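Local coordinates for cellulase CEL9M (Clostridium cellulolyticum, PDB 1IA6), which probably hydrolyses internal beta-1,4-glucosidic linkages in cellulose and related beta-glucans, as a family 9 glycoside hydrolase, at residues L155-A160 against L213-T218. Residues are numbered along the deposited sequence; the frame is centred on the assembly and turned at random.
Sequences LSETSA and LAWAAT
Ala-216 CB is laid against the first turn of helix segment 155-160, 3.4 Å from Ser-156 O and 3.8 Å from Ser-156 CB. Ser-156, Ala-160 and Ala-216 are small where the two helices come closest, their axes 8.2 Å apart at an angle of only 21°, while Trp-215 and Leu-213 fill in beside them. Ser-156 OG is hydrogen-bonded to Ser-152 O one turn back, while Leu-213 CD2 comes up to it at 3.2 Å. Further along, Ala-160 CB lies obliquely against the NE1-CD1 bond of Trp-215, 3.4 Å from NE1. In the (alpha/alpha)6 barrel of family 9 catalytic modules, the contact joins helices 152-169 and 210-224, which run in nearly the same direction, and it is wholly buried. Trp-215, with CG anti to its backbone N (chi1 165°), reaches across to the carboxylate of Glu-157, whose plane is turned 22° from the ring; OE1 stands 3.3 Å from NE1. Glu-157 OE2 also lies close to OD1 of the calcium ligand Asp-212, a crowding of like charges that the nearby calcium ion may ease. A water donates to both Ser-159 OG and Ala-216 O, linking the helices; Ser-159 OG is also hydrogen-bonded to Ala-184 O of helix 174-193.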
ATOM      1  N   LEU A 155       6.564   2.622 -12.607  1.00  6.28           N
ATOM      2  CA  LEU A 155       6.951   4.017 -12.759  1.00  6.97           C
ATOM      3  C   LEU A 155       5.794   4.957 -12.446  1.00  6.59           C
ATOM      4  O   LEU A 155       5.990   6.004 -11.830  1.00  8.08           O
ATOM      5  CB  LEU A 155       7.454   4.270 -14.187  1.00  7.37           C
ATOM      6  CG  LEU A 155       8.812   3.651 -14.522  1.00  9.13           C
ATOM      7  CD1 LEU A 155       9.088   3.752 -16.020  1.00 10.14           C
ATOM      8  CD2 LEU A 155       9.894   4.365 -13.725  1.00 11.05           C
ATOM      9  N   SER A 156       4.588   4.574 -12.858  1.00  5.67           N
ATOM     10  CA  SER A 156       3.413   5.401 -12.630  1.00  6.29           C
ATOM     11  C   SER A 156       2.993   5.444 -11.170  1.00  7.01           C
ATOM     12  O   SER A 156       2.630   6.502 -10.666  1.00  6.14           O
ATOM     13  CB  SER A 156       2.243   4.923 -13.496  1.00  6.24           C
ATOM     14  OG  SER A 156       2.523   5.137 -14.869  1.00  6.42           O
ATOM     15  N   GLU A 157       3.036   4.307 -10.483  1.00  6.48           N
ATOM     16  CA  GLU A 157       2.657   4.313  -9.077  1.00  6.64           C
ATOM     17  C   GLU A 157       3.666   5.133  -8.278  1.00  6.77           C
ATOM     18  O   GLU A 157       3.297   5.846  -7.344  1.00  6.75           O
ATOM     19  CB  GLU A 157       2.571   2.889  -8.521  1.00  7.10           C
ATOM     20  CG  GLU A 157       1.335   2.116  -8.986  1.00  7.82           C
ATOM     21  CD  GLU A 157       0.040   2.880  -8.766  1.00  8.68           C
ATOM     22  OE1 GLU A 157      -0.102   3.538  -7.717  1.00  9.84           O
ATOM     23  OE2 GLU A 157      -0.850   2.813  -9.640  1.00  9.59           O
ATOM     24  N   THR A 158       4.938   5.039  -8.653  1.00  7.07           N
ATOM     25  CA  THR A 158       5.987   5.785  -7.968  1.00  5.92           C
ATOM     26  C   THR A 158       5.784   7.271  -8.249  1.00  7.20           C
ATOM     27  O   THR A 158       5.930   8.106  -7.361  1.00  6.93           O
ATOM     28  CB  THR A 158       7.384   5.334  -8.446  1.00  8.26           C
ATOM     29  OG1 THR A 158       7.505   3.918  -8.260  1.00  7.42           O
ATOM     30  CG2 THR A 158       8.479   6.027  -7.649  1.00  7.74           C
ATOM     31  N   SER A 159       5.429   7.593  -9.488  1.00  6.43           N
ATOM     32  CA  SER A 159       5.173   8.978  -9.871  1.00  7.84           C
ATOM     33  C   SER A 159       4.028   9.539  -9.026  1.00  6.29           C
ATOM     34  O   SER A 159       4.120  10.646  -8.491  1.00  7.60           O
ATOM     35  CB  SER A 159       4.810   9.054 -11.358  1.00  7.88           C
ATOM     36  OG  SER A 159       4.461  10.376 -11.744  1.00 10.52           O
ATOM     37  N   ALA A 160       2.948   8.770  -8.903  1.00  6.73           N
ATOM     38  CA  ALA A 160       1.792   9.212  -8.129  1.00  5.21           C
ATOM     39  C   ALA A 160       2.173   9.432  -6.672  1.00  5.38           C
ATOM     40  O   ALA A 160       1.743  10.401  -6.055  1.00  5.21           O
ATOM     41  CB  ALA A 160       0.660   8.186  -8.230  1.00  5.55           C
ATOM     42  N   LEU A 213      -0.959   4.471 -15.481  1.00  7.34           N
ATOM     43  CA  LEU A 213      -0.638   5.691 -16.214  1.00  8.86           C
ATOM     44  C   LEU A 213      -1.736   6.735 -16.035  1.00  9.30           C
ATOM     45  O   LEU A 213      -1.454   7.914 -15.817  1.00  8.74           O
ATOM     46  CB  LEU A 213      -0.465   5.395 -17.707  1.00  8.62           C
ATOM     47  CG  LEU A 213       0.870   4.787 -18.141  1.00  9.72           C
ATOM     48  CD1 LEU A 213       0.778   4.355 -19.597  1.00 11.35           C
ATOM     49  CD2 LEU A 213       1.988   5.806 -17.958  1.00 10.90           C
ATOM     50  N   ALA A 214      -2.989   6.297 -16.133  1.00  8.38           N
ATOM     51  CA  ALA A 214      -4.131   7.196 -15.988  1.00  9.45           C
ATOM     52  C   ALA A 214      -4.145   7.785 -14.583  1.00  8.42           C
ATOM     53  O   ALA A 214      -4.332   8.985 -14.400  1.00  8.64           O
ATOM     54  CB  ALA A 214      -5.425   6.442 -16.252  1.00 10.04           C
ATOM     55  N   TRP A 215      -3.951   6.921 -13.595  1.00  8.69           N
ATOM     56  CA  TRP A 215      -3.914   7.318 -12.192  1.00  7.14           C
ATOM     57  C   TRP A 215      -2.819   8.365 -11.943  1.00  7.70           C
ATOM     58  O   TRP A 215      -3.079   9.414 -11.351  1.00  8.21           O
ATOM     59  CB  TRP A 215      -3.695   6.052 -11.347  1.00  9.29           C
ATOM     60  CG  TRP A 215      -3.278   6.231  -9.917  1.00  7.09           C
ATOM     61  CD1 TRP A 215      -2.048   5.948  -9.385  1.00  9.62           C
ATOM     62  CD2 TRP A 215      -4.111   6.611  -8.810  1.00  9.59           C
ATOM     63  NE1 TRP A 215      -2.068   6.116  -8.022  1.00  8.65           N
ATOM     64  CE2 TRP A 215      -3.319   6.523  -7.642  1.00  8.64           C
ATOM     65  CE3 TRP A 215      -5.448   7.013  -8.693  1.00  9.26           C
ATOM     66  CZ2 TRP A 215      -3.822   6.821  -6.371  1.00  9.33           C
ATOM     67  CZ3 TRP A 215      -5.948   7.310  -7.425  1.00  9.36           C
ATOM     68  CH2 TRP A 215      -5.134   7.210  -6.282  1.00  8.61           C
ATOM     69  N   ALA A 216      -1.604   8.088 -12.407  1.00  7.04           N
ATOM     70  CA  ALA A 216      -0.494   9.018 -12.228  1.00  9.00           C
ATOM     71  C   ALA A 216      -0.781  10.343 -12.928  1.00  8.07           C
ATOM     72  O   ALA A 216      -0.443  11.411 -12.420  1.00  9.51           O
ATOM     73  CB  ALA A 216       0.796   8.408 -12.771  1.00  7.37           C
ATOM     74  N   ALA A 217      -1.414  10.261 -14.094  1.00  8.42           N
ATOM     75  CA  ALA A 217      -1.751  11.446 -14.871  1.00  8.44           C
ATOM     76  C   ALA A 217      -2.745  12.350 -14.144  1.00  9.13           C
ATOM     77  O   ALA A 217      -2.617  13.573 -14.190  1.00  9.73           O
ATOM     78  CB  ALA A 217      -2.311  11.033 -16.235  1.00  7.53           C
ATOM     79  N   THR A 218      -3.732  11.763 -13.466  1.00  8.97           N
ATOM     80  CA  THR A 218      -4.709  12.588 -12.760  1.00  8.73           C
ATOM     81  C   THR A 218      -4.049  13.378 -11.631  1.00  9.15           C
ATOM     82  O   THR A 218      -4.446  14.508 -11.350  1.00  9.12           O
ATOM     83  CB  THR A 218      -5.888  11.761 -12.177  1.00  8.43           C
ATOM     84  OG1 THR A 218      -5.422  10.904 -11.131  1.00 10.26           O
ATOM     85  CG2 THR A 218      -6.551  10.927 -13.272  1.00  8.38           C
TER
HETATM   86  O   HOH W   1       1.894  11.368 -10.590  1.00 13.95           O